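Local atomic coordinates of beta-galactosidase (Bacillus circulans subsp. alkalophilus, PDB entry 3TTY), a protein that hydrolyses terminal beta-linked galactose from galactosides, binding galactose in a pocket at the end of a TIM barrel. Residues A[42-47]-A[77-82]; A[143-148]-A[247-252]. All blocks are in the same frame, centred on the assembly; numbering follows the deposited sequence.

Contact 1 of 2, residues A[42-47]-A[77-82]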
loop_
_atom_site.group_PDB
_atom_site.type_symbol
_atom_site.label_atom_id
_atom_site.label_comp_id
_atom_site.label_asym_id
_atom_site.label_seq_id
_atom_site.Cartn_x
_atom_site.Cartn_y
_atom_site.Cartn_z
ATOM N N VAL A 42 37.193 -10.187 -6.641
ATOM C CA VAL A 42 37.028 -11.368 -5.803
ATOM C C VAL A 42 36.922 -11.013 -4.330
ATOM O O VAL A 42 37.229 -9.886 -3.928
ATOM C CB VAL A 42 38.198 -12.339 -5.995
ATOM C CG1 VAL A 42 38.378 -12.649 -7.481
ATOM C CG2 VAL A 42 39.464 -11.730 -5.417
ATOM N N ASN A 43 36.457 -11.975 -3.539
ATOM C CA ASN A 43 36.351 -11.829 -2.086
ATOM C C ASN A 43 35.376 -10.749 -1.603
ATOM O O ASN A 43 35.588 -10.151 -0.537
ATOM C CB ASN A 43 37.723 -11.554 -1.482
ATOM C CG ASN A 43 37.759 -11.788 0.018
ATOM O OD1 ASN A 43 37.321 -12.840 0.515
ATOM N ND2 ASN A 43 38.270 -10.801 0.752
ATOM N N VAL A 44 34.319 -10.481 -2.372
ATOM C CA VAL A 44 33.355 -9.452 -1.961
ATOM C C VAL A 44 32.520 -9.930 -0.775
ATOM O O VAL A 44 32.177 -9.143 0.108
ATOM C CB VAL A 44 32.412 -9.033 -3.098
ATOM C CG1 VAL A 44 31.466 -7.932 -2.630
ATOM C CG2 VAL A 44 33.194 -8.573 -4.303
ATOM N N PHE A 45 32.220 -11.224 -0.734
ATOM C CA PHE A 45 31.253 -11.728 0.236
ATOM C C PHE A 45 31.715 -12.975 0.962
ATOM O O PHE A 45 31.016 -13.990 0.967
ATOM C CB PHE A 45 29.895 -11.980 -0.436
ATOM C CG PHE A 45 29.138 -10.711 -0.779
ATOM C CD1 PHE A 45 28.726 -9.837 0.218
ATOM C CD2 PHE A 45 28.821 -10.407 -2.091
ATOM C CE1 PHE A 45 28.012 -8.676 -0.086
ATOM C CE2 PHE A 45 28.116 -9.243 -2.407
ATOM C CZ PHE A 45 27.710 -8.376 -1.399
ATOM N N SER A 46 32.878 -12.897 1.603
ATOM C CA SER A 46 33.445 -14.082 2.220
ATOM C C SER A 46 34.001 -13.795 3.605
ATOM O O SER A 46 34.940 -14.455 4.061
ATOM C CB SER A 46 34.526 -14.683 1.319
ATOM O OG SER A 46 33.957 -15.615 0.423
ATOM N N TRP A 47 33.416 -12.812 4.275
ATOM C CA TRP A 47 33.874 -12.462 5.595
ATOM C C TRP A 47 33.835 -13.714 6.481
ATOM O O TRP A 47 34.828 -14.061 7.109
ATOM C CB TRP A 47 33.034 -11.323 6.165
ATOM C CG TRP A 47 33.625 -10.685 7.372
ATOM C CD1 TRP A 47 34.570 -11.214 8.212
ATOM C CD2 TRP A 47 33.319 -9.382 7.879
ATOM N NE1 TRP A 47 34.855 -10.316 9.223
ATOM C CE2 TRP A 47 34.102 -9.186 9.036
ATOM C CE3 TRP A 47 32.442 -8.372 7.480
ATOM C CZ2 TRP A 47 34.053 -8.004 9.775
ATOM C CZ3 TRP A 47 32.388 -7.207 8.219
ATOM C CH2 TRP A 47 33.189 -7.034 9.351
ATOM N N CYS A 77 40.734 -7.083 -8.775
ATOM C CA CYS A 77 40.065 -6.058 -8.002
ATOM C C CYS A 77 39.671 -6.730 -6.677
ATOM O O CYS A 77 38.669 -7.439 -6.606
ATOM C CB CYS A 77 38.842 -5.542 -8.752
ATOM S SG CYS A 77 38.000 -4.213 -7.893
ATOM N N LEU A 78 40.485 -6.533 -5.641
ATOM C CA LEU A 78 40.328 -7.290 -4.403
ATOM C C LEU A 78 39.422 -6.572 -3.407
ATOM O O LEU A 78 39.706 -5.450 -3.000
ATOM C CB LEU A 78 41.691 -7.603 -3.766
ATOM C CG LEU A 78 41.670 -8.434 -2.473
ATOM C CD1 LEU A 78 40.972 -9.796 -2.670
ATOM C CD2 LEU A 78 43.062 -8.638 -1.920
ATOM N N ALA A 79 38.335 -7.229 -3.019
ATOM C CA ALA A 79 37.393 -6.645 -2.067
ATOM C C ALA A 79 37.783 -6.980 -0.619
ATOM O O ALA A 79 38.415 -7.998 -0.351
ATOM C CB ALA A 79 35.964 -7.106 -2.376
ATOM N N THR A 80 37.406 -6.112 0.312
ATOM C CA THR A 80 37.682 -6.333 1.727
ATOM C C THR A 80 36.690 -7.285 2.401
ATOM O O THR A 80 36.912 -7.691 3.545
ATOM C CB THR A 80 37.652 -5.012 2.496
ATOM O OG1 THR A 80 36.370 -4.404 2.315
ATOM C CG2 THR A 80 38.727 -4.080 1.972
ATOM N N SER A 81 35.595 -7.612 1.714
ATOM C CA SER A 81 34.604 -8.564 2.230
ATOM C C SER A 81 33.750 -8.005 3.363
ATOM O O SER A 81 33.057 -8.758 4.036
ATOM C CB SER A 81 35.274 -9.849 2.723
ATOM O OG SER A 81 34.948 -10.956 1.906
ATOM N N THR A 82 33.786 -6.698 3.573
ATOM C CA THR A 82 33.049 -6.107 4.686
ATOM C C THR A 82 31.583 -5.745 4.404
ATOM O O THR A 82 30.905 -5.201 5.271
ATOM C CB THR A 82 33.788 -4.873 5.246
ATOM O OG1 THR A 82 33.926 -3.890 4.214
ATOM C CG2 THR A 82 35.178 -5.272 5.776
HETATM O O HOH W 1 31.312 -10.737 3.462
#

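Contact 2 of 2, residues A[143-148]-A[247-252]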
loop_
_atom_site.group_PDB
_atom_site.type_symbol
_atom_site.label_atom_id
_atom_site.label_comp_id
_atom_site.label_asym_id
_atom_site.label_seq_id
_atom_site.Cartn_x
_atom_site.Cartn_y
_atom_site.Cartn_z
ATOM N N VAL A 143 45.207 -4.578 -8.661
ATOM C CA VAL A 143 45.231 -3.292 -9.333
ATOM C C VAL A 143 44.272 -2.301 -8.693
ATOM O O VAL A 143 44.254 -1.118 -9.054
ATOM C CB VAL A 143 44.844 -3.454 -10.816
ATOM C CG1 VAL A 143 45.976 -4.113 -11.617
ATOM C CG2 VAL A 143 43.553 -4.267 -10.935
ATOM N N MET A 144 43.460 -2.785 -7.758
ATOM C CA MET A 144 42.386 -1.978 -7.180
ATOM C C MET A 144 41.847 -2.635 -5.914
ATOM O O MET A 144 41.697 -3.855 -5.871
ATOM C CB MET A 144 41.265 -1.802 -8.207
ATOM C CG MET A 144 40.093 -0.939 -7.760
ATOM S SD MET A 144 40.466 0.830 -7.546
ATOM C CE MET A 144 41.121 1.266 -9.150
ATOM N N TRP A 145 41.584 -1.831 -4.882
ATOM C CA TRP A 145 40.875 -2.302 -3.689
ATOM C C TRP A 145 39.399 -1.936 -3.799
ATOM O O TRP A 145 39.050 -0.819 -4.174
ATOM C CB TRP A 145 41.440 -1.695 -2.393
ATOM C CG TRP A 145 42.761 -2.256 -1.941
ATOM C CD1 TRP A 145 43.979 -1.659 -2.058
ATOM C CD2 TRP A 145 42.996 -3.517 -1.293
ATOM N NE1 TRP A 145 44.954 -2.466 -1.532
ATOM C CE2 TRP A 145 44.379 -3.612 -1.056
ATOM C CE3 TRP A 145 42.172 -4.574 -0.899
ATOM C CZ2 TRP A 145 44.958 -4.717 -0.442
ATOM C CZ3 TRP A 145 42.748 -5.671 -0.296
ATOM C CH2 TRP A 145 44.125 -5.737 -0.071
ATOM N N HIS A 146 38.544 -2.887 -3.440
ATOM C CA HIS A 146 37.098 -2.749 -3.524
ATOM C C HIS A 146 36.572 -2.835 -2.083
ATOM O O HIS A 146 36.277 -3.924 -1.566
ATOM C CB HIS A 146 36.573 -3.870 -4.446
ATOM C CG HIS A 146 35.080 -3.972 -4.558
ATOM N ND1 HIS A 146 34.238 -3.969 -3.464
ATOM C CD2 HIS A 146 34.291 -4.175 -5.639
ATOM C CE1 HIS A 146 32.992 -4.137 -3.873
ATOM N NE2 HIS A 146 32.992 -4.265 -5.186
ATOM N N VAL A 147 36.483 -1.676 -1.432
ATOM C CA VAL A 147 36.093 -1.603 -0.019
ATOM C C VAL A 147 34.627 -1.928 0.176
ATOM O O VAL A 147 33.753 -1.301 -0.447
ATOM C CB VAL A 147 36.352 -0.208 0.575
ATOM C CG1 VAL A 147 35.712 -0.090 1.964
ATOM C CG2 VAL A 147 37.848 0.079 0.619
ATOM N N SER A 148 34.353 -2.912 1.032
ATOM C CA SER A 148 32.975 -3.279 1.337
ATOM C C SER A 148 32.225 -3.580 0.027
ATOM O O SER A 148 32.801 -4.133 -0.910
ATOM C CB SER A 148 32.297 -2.139 2.116
ATOM O OG SER A 148 31.072 -2.546 2.703
ATOM N N ILE A 247 48.409 1.166 -4.230
ATOM C CA ILE A 247 47.235 0.523 -4.805
ATOM C C ILE A 247 46.028 1.414 -4.583
ATOM O O ILE A 247 45.723 1.759 -3.451
ATOM C CB ILE A 247 46.968 -0.868 -4.208
ATOM C CG1 ILE A 247 48.204 -1.753 -4.365
ATOM C CG2 ILE A 247 45.772 -1.497 -4.904
ATOM C CD1 ILE A 247 47.995 -3.233 -3.987
ATOM N N PRO A 248 45.335 1.796 -5.667
ATOM C CA PRO A 248 44.168 2.684 -5.561
ATOM C C PRO A 248 42.989 2.012 -4.857
ATOM O O PRO A 248 42.882 0.783 -4.849
ATOM C CB PRO A 248 43.805 2.981 -7.027
ATOM C CG PRO A 248 44.983 2.546 -7.823
ATOM C CD PRO A 248 45.605 1.417 -7.061
ATOM N N VAL A 249 42.109 2.817 -4.280
ATOM C CA VAL A 249 41.023 2.300 -3.465
ATOM C C VAL A 249 39.713 2.905 -3.920
ATOM O O VAL A 249 39.623 4.121 -4.138
ATOM C CB VAL A 249 41.205 2.681 -1.991
ATOM C CG1 VAL A 249 40.095 2.052 -1.147
ATOM C CG2 VAL A 249 42.591 2.272 -1.494
ATOM N N THR A 250 38.700 2.060 -4.070
ATOM C CA THR A 250 37.368 2.536 -4.406
ATOM C C THR A 250 36.322 1.780 -3.603
ATOM O O THR A 250 36.635 0.831 -2.867
ATOM C CB THR A 250 37.070 2.374 -5.909
ATOM O OG1 THR A 250 35.861 3.056 -6.239
ATOM C CG2 THR A 250 36.928 0.898 -6.287
ATOM N N THR A 251 35.078 2.216 -3.738
ATOM C CA THR A 251 33.938 1.418 -3.315
ATOM C C THR A 251 32.866 1.627 -4.378
ATOM O O THR A 251 32.939 2.593 -5.131
ATOM C CB THR A 251 33.451 1.771 -1.875
ATOM O OG1 THR A 251 32.406 0.872 -1.501
ATOM C CG2 THR A 251 32.943 3.232 -1.796
ATOM N N ASN A 252 31.908 0.715 -4.497
ATOM C CA ASN A 252 30.992 0.789 -5.638
ATOM C C ASN A 252 29.684 1.533 -5.345
ATOM O O ASN A 252 28.922 1.150 -4.447
ATOM C CB ASN A 252 30.749 -0.590 -6.282
ATOM C CG ASN A 252 30.335 -1.658 -5.278
ATOM O OD1 ASN A 252 30.524 -1.503 -4.077
ATOM N ND2 ASN A 252 29.786 -2.759 -5.777
#

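Contact 1 of 2, residues A[42-47]-A[77-82]
Ser81 reaches into the loop that follows Val42 and ties two of its backbone groups together with a single hydroxyl. Its OG donates to the carbonyl oxygen of Asn43, with OG and O 2.7 Å apart, and accepts the backbone N-H of Ser46 at an N to OG distance of 2.9 Å. The donated bond comes in above the carbonyl plane, 52° out of it, rather than on a lone pair. The Asn43 side chain bonds back to residues 77-82: with CG anti to the backbone N (chi1 -163°), ND2 is carried to the carbonyl oxygen of Ala79, 3.0 Å away.

This is the C-terminal mouth of a TIM barrel, where the parallel strands 39-42 and 75-79 end and their loops take over. Val42 N bonds to Cys77 O, Ala79 N to Val42 O, and beyond this short ladder side-chain bonds replace the sheet pattern. Close direct packing lies here, around Ala79, whose CB sits 3.4 Å from Val42 O and also meets CA and CG2 of Val44. On the face shared by Val42 and Leu78, CG2 of the valine touches CD1 of the leucine at 3.7 Å, and Leu69 of helix 60-71 adds to that layer.

Toward Trp47 the join is partly water-bridged, though still buried. A water accepts from Trp47 N and donates to Ser81 O, with the water oxygen and Ser81 O 2.7 Å apart. Beside it Trp47 CE3 lies 3.6 Å from Thr82 CA, Thr82 CG2 sits over one face of the indole, and Trp47 NE1 bonds to Gln51. Phe45 points away from residues 77-82; its side chain touches the bound galactose, and its ring meets that of Trp187 of a neighbouring subunit.

Contact 2 of 2, residues A[143-148]-A[247-252]
Met144 folds its side chain across the neighbouring strand, where it meets Pro248 and Thr250. CB points away from residues 247-252, but the chain bends at chi2 (68°) and again at chi3 (56°), which swings the thioether back. CG meets CG2 of Thr250 at 3.9 Å; SD passes 3.6 Å from the carbonyl oxygen of Pro248 and also touches Thr250 CG2; the terminal CE ends against CB of the proline ring.

The backbones are joined by a parallel ladder. Trp145 N donates to Pro248 O, Thr250 N to Trp145 O, and Val147 N to Thr250 O, all at 2.9 Å; Thr251 OG1 extends the series with a bond to Val147 O. On the face of Trp145 and Val249, Ile247 CG2 lies 3.4 Å from Trp145 CD1, and CG2 of Val147 meets CG1 of Val249. His146 and Asn252 cross, ring and amide planes 60° apart, near the barrel's C-terminal mouth, where Asn252 touches the bound galactose; its ND2 bonds to Asn149 OD1 and its OD1 accepts from Glu150 N.

Trp145 and Val147 pack outward on helix 215-243, whereas Met144 and His146 face inward to Met304 and Met306 of strand 303-307, across the barrel.

Overall arrangement
The two contacts are alternate seams of one eight-stranded barrel, their centres 10 Å apart. The seam between them joins strand 75-79 of contact 1 to strand 142-146 of contact 2: Leu78 O and His146 N are 2.8 Å apart, probably hydrogen-bonded, and Thr80 OG1 stands equally close to Ser148 N. At the mouth each contact sends one residue to the sugar: the side chains of Phe45 and Asn252 both lie about 4 Å from a bound galactose. Asn149, itself in the pocket, is touched by Phe45 and hydrogen-bonded to Asn252, giving the two contacts a shared neighbour there.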